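Local coordinates for protein 401aa long hypothetical glucose-1-phosphate thymidylyltransferase (Sulfolobus tokodaii, PDB 2GGO) that is a bifunctional sugar-nucleotide enzyme, transferring a nucleotidyl group to a sugar 1-phosphate and serving the synthesis of UDP-N-acetylglucosamine and UDP-N-acetylgalactosamine, at residues Tyr264-Ser275 / Ile282-Val293. Numbering follows the deposited sequence.
Sequences YIGKGSEIGPNS and ILVEKNKIGASV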
ATOM      1  N   TYR A 264      -8.334   0.322  15.415  1.00 25.64           N
ATOM      2  CA  TYR A 264      -7.377   1.389  15.580  1.00 26.20           C
ATOM      3  C   TYR A 264      -8.096   2.732  15.473  1.00 26.76           C
ATOM      4  O   TYR A 264      -8.692   3.053  14.408  1.00 27.20           O
ATOM      5  CB  TYR A 264      -6.343   1.315  14.452  1.00 26.68           C
ATOM      6  CG  TYR A 264      -5.257   2.349  14.585  1.00 27.77           C
ATOM      7  CD1 TYR A 264      -4.217   2.153  15.484  1.00 24.53           C
ATOM      8  CD2 TYR A 264      -5.273   3.530  13.846  1.00 26.42           C
ATOM      9  CE1 TYR A 264      -3.228   3.040  15.610  1.00 27.42           C
ATOM     10  CE2 TYR A 264      -4.254   4.482  14.026  1.00 28.64           C
ATOM     11  CZ  TYR A 264      -3.238   4.196  14.894  1.00 28.69           C
ATOM     12  OH  TYR A 264      -2.216   5.092  15.114  1.00 31.49           O
ATOM     13  N   ILE A 265      -8.028   3.544  16.534  1.00 27.10           N
ATOM     14  CA  ILE A 265      -8.632   4.880  16.507  1.00 26.82           C
ATOM     15  C   ILE A 265      -7.594   6.003  16.484  1.00 27.96           C
ATOM     16  O   ILE A 265      -7.057   6.355  17.507  1.00 28.66           O
ATOM     17  CB  ILE A 265      -9.673   5.055  17.671  1.00 26.45           C
ATOM     18  CG1 ILE A 265     -10.653   3.857  17.635  1.00 23.10           C
ATOM     19  CG2 ILE A 265     -10.341   6.427  17.602  1.00 26.72           C
ATOM     20  CD1 ILE A 265     -11.839   3.931  18.440  1.00 23.65           C
ATOM     21  N   GLY A 266      -7.351   6.586  15.309  1.00 28.25           N
ATOM     22  CA  GLY A 266      -6.266   7.579  15.148  1.00 29.15           C
ATOM     23  C   GLY A 266      -6.429   8.820  16.003  1.00 30.11           C
ATOM     24  O   GLY A 266      -7.490   9.090  16.509  1.00 31.07           O
ATOM     25  N   LYS A 267      -5.382   9.624  16.133  1.00 31.61           N
ATOM     26  CA  LYS A 267      -5.405  10.760  17.063  1.00 32.92           C
ATOM     27  C   LYS A 267      -6.353  11.884  16.660  1.00 31.00           C
ATOM     28  O   LYS A 267      -6.508  12.193  15.498  1.00 30.53           O
ATOM     29  CB  LYS A 267      -3.978  11.294  17.336  1.00 33.61           C
ATOM     30  CG  LYS A 267      -3.179  11.725  16.150  1.00 37.08           C
ATOM     31  CD  LYS A 267      -1.717  12.140  16.589  1.00 37.62           C
ATOM     32  CE  LYS A 267      -0.769  10.924  16.844  1.00 44.05           C
ATOM     33  NZ  LYS A 267      -0.572  10.662  18.321  1.00 45.72           N
ATOM     34  N   GLY A 268      -7.003  12.481  17.629  1.00 29.22           N
ATOM     35  CA  GLY A 268      -7.876  13.566  17.300  1.00 28.60           C
ATOM     36  C   GLY A 268      -9.220  13.076  16.775  1.00 28.05           C
ATOM     37  O   GLY A 268     -10.040  13.876  16.376  1.00 28.90           O
ATOM     38  N   SER A 269      -9.470  11.775  16.790  1.00 27.83           N
ATOM     39  CA  SER A 269     -10.748  11.256  16.339  1.00 26.88           C
ATOM     40  C   SER A 269     -11.908  11.606  17.261  1.00 28.03           C
ATOM     41  O   SER A 269     -11.716  11.831  18.442  1.00 27.61           O
ATOM     42  CB  SER A 269     -10.669   9.767  16.134  1.00 27.02           C
ATOM     43  OG  SER A 269      -9.866   9.566  14.964  1.00 20.01           O
ATOM     44  N   GLU A 270     -13.108  11.720  16.688  1.00 27.33           N
ATOM     45  CA  GLU A 270     -14.291  11.973  17.473  1.00 28.13           C
ATOM     46  C   GLU A 270     -15.318  10.927  17.061  1.00 26.76           C
ATOM     47  O   GLU A 270     -15.764  10.926  15.940  1.00 23.71           O
ATOM     48  CB  GLU A 270     -14.774  13.380  17.209  1.00 28.29           C
ATOM     49  CG  GLU A 270     -16.025  13.777  17.967  1.00 32.98           C
ATOM     50  CD  GLU A 270     -16.370  15.271  17.790  1.00 34.77           C
ATOM     51  OE1 GLU A 270     -16.525  15.739  16.639  1.00 36.31           O
ATOM     52  OE2 GLU A 270     -16.488  15.986  18.828  1.00 45.56           O
ATOM     53  N   ILE A 271     -15.632  10.016  17.978  1.00 25.34           N
ATOM     54  CA  ILE A 271     -16.457   8.848  17.690  1.00 25.58           C
ATOM     55  C   ILE A 271     -17.694   8.997  18.523  1.00 25.42           C
ATOM     56  O   ILE A 271     -17.607   9.385  19.671  1.00 25.74           O
ATOM     57  CB  ILE A 271     -15.767   7.516  18.123  1.00 25.69           C
ATOM     58  CG1 ILE A 271     -14.346   7.466  17.607  1.00 23.74           C
ATOM     59  CG2 ILE A 271     -16.545   6.283  17.553  1.00 24.16           C
ATOM     60  CD1 ILE A 271     -14.326   7.505  16.103  1.00 14.23           C
ATOM     61  N   GLY A 272     -18.855   8.703  17.952  1.00 25.22           N
ATOM     62  CA  GLY A 272     -20.065   8.705  18.730  1.00 24.95           C
ATOM     63  C   GLY A 272     -20.887   9.985  18.663  1.00 25.86           C
ATOM     64  O   GLY A 272     -20.543  10.939  17.928  1.00 26.73           O
ATOM     65  N   PRO A 273     -22.002  10.001  19.372  1.00 25.35           N
ATOM     66  CA  PRO A 273     -22.507   8.937  20.256  1.00 25.17           C
ATOM     67  C   PRO A 273     -23.132   7.798  19.465  1.00 24.51           C
ATOM     68  O   PRO A 273     -23.432   8.004  18.305  1.00 24.13           O
ATOM     69  CB  PRO A 273     -23.607   9.648  21.029  1.00 24.00           C
ATOM     70  CG  PRO A 273     -24.091  10.696  20.114  1.00 25.73           C
ATOM     71  CD  PRO A 273     -22.926  11.146  19.312  1.00 24.97           C
ATOM     72  N   ASN A 274     -23.286   6.612  20.058  1.00 23.04           N
ATOM     73  CA  ASN A 274     -24.082   5.579  19.421  1.00 25.15           C
ATOM     74  C   ASN A 274     -23.463   5.160  18.093  1.00 23.17           C
ATOM     75  O   ASN A 274     -24.137   4.905  17.114  1.00 25.67           O
ATOM     76  CB  ASN A 274     -25.499   6.109  19.224  1.00 24.75           C
ATOM     77  CG  ASN A 274     -26.227   6.384  20.561  1.00 29.70           C
ATOM     78  OD1 ASN A 274     -25.996   5.668  21.541  1.00 28.38           O
ATOM     79  ND2 ASN A 274     -27.105   7.428  20.603  1.00 31.85           N
ATOM     80  N   SER A 275     -22.147   5.101  18.052  1.00 23.40           N
ATOM     81  CA  SER A 275     -21.443   4.507  16.935  1.00 21.36           C
ATOM     82  C   SER A 275     -21.140   3.026  17.171  1.00 22.78           C
ATOM     83  O   SER A 275     -21.039   2.580  18.304  1.00 22.48           O
ATOM     84  CB  SER A 275     -20.150   5.211  16.712  1.00 21.25           C
ATOM     85  OG  SER A 275     -20.386   6.540  16.350  1.00 22.71           O
ATOM     86  N   ILE A 282     -10.026   0.819  11.003  1.00 22.70           N
ATOM     87  CA  ILE A 282      -8.789   1.568  11.129  1.00 22.48           C
ATOM     88  C   ILE A 282      -9.054   3.011  10.800  1.00 21.53           C
ATOM     89  O   ILE A 282      -9.281   3.361   9.659  1.00 22.18           O
ATOM     90  CB  ILE A 282      -7.639   0.919  10.202  1.00 22.84           C
ATOM     91  CG1 ILE A 282      -7.204  -0.443  10.818  1.00 23.05           C
ATOM     92  CG2 ILE A 282      -6.410   1.862   9.949  1.00 20.72           C
ATOM     93  CD1 ILE A 282      -7.301  -1.563   9.762  1.00 18.81           C
ATOM     94  N   LEU A 283      -9.075   3.885  11.800  1.00 21.67           N
ATOM     95  CA  LEU A 283      -9.270   5.284  11.457  1.00 22.17           C
ATOM     96  C   LEU A 283      -7.933   5.937  11.589  1.00 22.76           C
ATOM     97  O   LEU A 283      -7.461   6.044  12.738  1.00 22.32           O
ATOM     98  CB  LEU A 283     -10.235   5.945  12.452  1.00 20.48           C
ATOM     99  CG  LEU A 283     -11.493   5.069  12.582  1.00 21.59           C
ATOM    100  CD1 LEU A 283     -12.324   5.414  13.859  1.00 17.78           C
ATOM    101  CD2 LEU A 283     -12.296   5.235  11.343  1.00 15.82           C
ATOM    102  N   VAL A 284      -7.325   6.392  10.493  1.00 23.11           N
ATOM    103  CA  VAL A 284      -5.894   6.753  10.580  1.00 25.73           C
ATOM    104  C   VAL A 284      -5.565   7.981  11.434  1.00 27.59           C
ATOM    105  O   VAL A 284      -4.596   7.972  12.186  1.00 29.71           O
ATOM    106  CB  VAL A 284      -5.102   6.775   9.253  1.00 26.33           C
ATOM    107  CG1 VAL A 284      -5.600   5.819   8.204  1.00 26.30           C
ATOM    108  CG2 VAL A 284      -4.789   8.153   8.748  1.00 27.72           C
ATOM    109  N   GLU A 285      -6.392   9.008  11.368  1.00 28.01           N
ATOM    110  CA  GLU A 285      -6.131  10.244  12.063  1.00 28.92           C
ATOM    111  C   GLU A 285      -7.317  11.205  11.908  1.00 28.57           C
ATOM    112  O   GLU A 285      -7.761  11.460  10.782  1.00 28.30           O
ATOM    113  CB  GLU A 285      -4.916  10.900  11.410  1.00 28.84           C
ATOM    114  CG  GLU A 285      -4.646  12.305  11.843  1.00 32.80           C
ATOM    115  CD  GLU A 285      -3.468  12.922  11.102  1.00 40.33           C
ATOM    116  OE1 GLU A 285      -2.956  12.324  10.123  1.00 43.31           O
ATOM    117  OE2 GLU A 285      -3.055  14.022  11.498  1.00 44.72           O
ATOM    118  N   LYS A 286      -7.764  11.774  13.022  1.00 28.44           N
ATOM    119  CA  LYS A 286      -8.691  12.886  12.979  1.00 28.84           C
ATOM    120  C   LYS A 286      -9.982  12.595  12.204  1.00 28.45           C
ATOM    121  O   LYS A 286     -10.389  13.371  11.307  1.00 27.14           O
ATOM    122  CB  LYS A 286      -7.985  14.100  12.375  1.00 29.64           C
ATOM    123  CG  LYS A 286      -7.158  14.825  13.399  1.00 31.84           C
ATOM    124  CD  LYS A 286      -6.527  16.035  12.796  1.00 37.08           C
ATOM    125  CE  LYS A 286      -5.466  16.604  13.730  1.00 39.20           C
ATOM    126  NZ  LYS A 286      -4.584  17.474  12.877  1.00 42.62           N
ATOM    127  N   ASN A 287     -10.621  11.475  12.553  1.00 28.19           N
ATOM    128  CA  ASN A 287     -11.759  11.018  11.796  1.00 26.26           C
ATOM    129  C   ASN A 287     -12.977  11.293  12.603  1.00 25.38           C
ATOM    130  O   ASN A 287     -12.894  11.340  13.806  1.00 26.25           O
ATOM    131  CB  ASN A 287     -11.647   9.533  11.509  1.00 25.91           C
ATOM    132  CG  ASN A 287     -10.516   9.212  10.601  1.00 22.04           C
ATOM    133  OD1 ASN A 287     -10.556   9.442   9.407  1.00 21.60           O
ATOM    134  ND2 ASN A 287      -9.473   8.669  11.158  1.00 16.80           N
ATOM    135  N   LYS A 288     -14.080  11.597  11.936  1.00 23.55           N
ATOM    136  CA  LYS A 288     -15.354  11.682  12.620  1.00 22.23           C
ATOM    137  C   LYS A 288     -16.245  10.538  12.168  1.00 20.62           C
ATOM    138  O   LYS A 288     -16.419  10.323  10.943  1.00 19.06           O
ATOM    139  CB  LYS A 288     -16.027  13.054  12.481  1.00 23.81           C
ATOM    140  CG  LYS A 288     -17.420  13.132  13.265  1.00 24.53           C
ATOM    141  CD  LYS A 288     -17.577  14.418  14.071  1.00 28.16           C
ATOM    142  CE  LYS A 288     -18.704  14.409  15.097  1.00 27.66           C
ATOM    143  NZ  LYS A 288     -19.819  13.789  14.435  1.00 31.60           N
ATOM    144  N   ILE A 289     -16.701   9.775  13.159  1.00 18.96           N
ATOM    145  CA  ILE A 289     -17.634   8.643  13.037  1.00 19.79           C
ATOM    146  C   ILE A 289     -18.756   8.977  14.016  1.00 20.07           C
ATOM    147  O   ILE A 289     -18.534   8.914  15.251  1.00 23.06           O
ATOM    148  CB  ILE A 289     -16.967   7.280  13.384  1.00 20.39           C
ATOM    149  CG1 ILE A 289     -15.730   7.005  12.538  1.00 19.88           C
ATOM    150  CG2 ILE A 289     -17.954   6.133  13.239  1.00 20.12           C
ATOM    151  CD1 ILE A 289     -15.917   6.811  11.056  1.00 21.08           C
ATOM    152  N   GLY A 290     -19.942   9.298  13.471  1.00 21.33           N
ATOM    153  CA  GLY A 290     -21.152   9.844  14.184  1.00 18.70           C
ATOM    154  C   GLY A 290     -22.198   8.864  14.605  1.00 18.95           C
ATOM    155  O   GLY A 290     -21.962   7.667  14.584  1.00 21.18           O
ATOM    156  N   ALA A 291     -23.378   9.352  14.956  1.00 18.12           N
ATOM    157  CA  ALA A 291     -24.427   8.516  15.518  1.00 15.52           C
ATOM    158  C   ALA A 291     -25.037   7.698  14.428  1.00 17.08           C
ATOM    159  O   ALA A 291     -25.322   8.243  13.336  1.00 16.78           O
ATOM    160  CB  ALA A 291     -25.475   9.361  16.192  1.00 15.34           C
ATOM    161  N   SER A 292     -25.332   6.438  14.752  1.00 17.94           N
ATOM    162  CA  SER A 292     -25.808   5.463  13.791  1.00 17.11           C
ATOM    163  C   SER A 292     -24.927   5.241  12.615  1.00 17.73           C
ATOM    164  O   SER A 292     -25.462   5.025  11.502  1.00 16.82           O
ATOM    165  CB  SER A 292     -27.210   5.798  13.273  1.00 15.54           C
ATOM    166  OG  SER A 292     -28.175   5.990  14.294  1.00 13.52           O
ATOM    167  N   VAL A 293     -23.606   5.288  12.828  1.00 17.04           N
ATOM    168  CA  VAL A 293     -22.635   4.959  11.800  1.00 17.54           C
ATOM    169  C   VAL A 293     -21.941   3.669  12.183  1.00 18.81           C
ATOM    170  O   VAL A 293     -21.466   3.497  13.333  1.00 17.05           O
ATOM    171  CB  VAL A 293     -21.617   6.118  11.573  1.00 17.24           C
ATOM    172  CG1 VAL A 293     -20.513   5.695  10.612  1.00 12.16           C
ATOM    173  CG2 VAL A 293     -22.326   7.346  11.100  1.00 15.99           C
TER
HETATM  174  O   HOH W   1      -3.098   8.658  14.585  1.00 44.82           O
HETATM  175  O   HOH W   2     -12.133  14.329  14.638  1.00 48.44           O
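Ser269 OG sits between two backbone groups: it takes the amide of Asn287 (N to OG 3.2 Å) in a nearly straight bond, 171° at the hydrogen, and gives its own proton to Gly266 O at 2.9 Å, arriving above the carbonyl plane. OG lies beside its own backbone N (chi1 -71°), which turns it back over the type II turn Gly266-Ser269 and within reach of the Asn287 amide. An alanine here would lose both bonds, and the Asn287 amide would probably be left without its mate and the turn less firmly tied to the coil beside it. Water 1 joins Lys267 N to Val284 O, and water 2 joins Gly268 O to Asn287 O. Parallel strand bonds follow on both sides of this corner, among them Leu283 N to Tyr264 O, 2.8 Å and 178°. At the far corner Ser275 OG donates to Gly290 O, 2.6 Å away. Inside, Ile271 CD1 meets Leu283 CD1 tip to tip at 3.7 Å and also rests on Ile289 CB. Outside, Glu270 and Lys288 run side by side, with Glu270 OE1 4.4 Å from Lys288 NZ, beyond a salt bridge. These are successive coils of the left-handed beta-helix built from hexapeptide repeats; Leu277 of strand 276-277 packs on Ile271 and Ile289, while helix 212-225 lies against Tyr264 and Ile282.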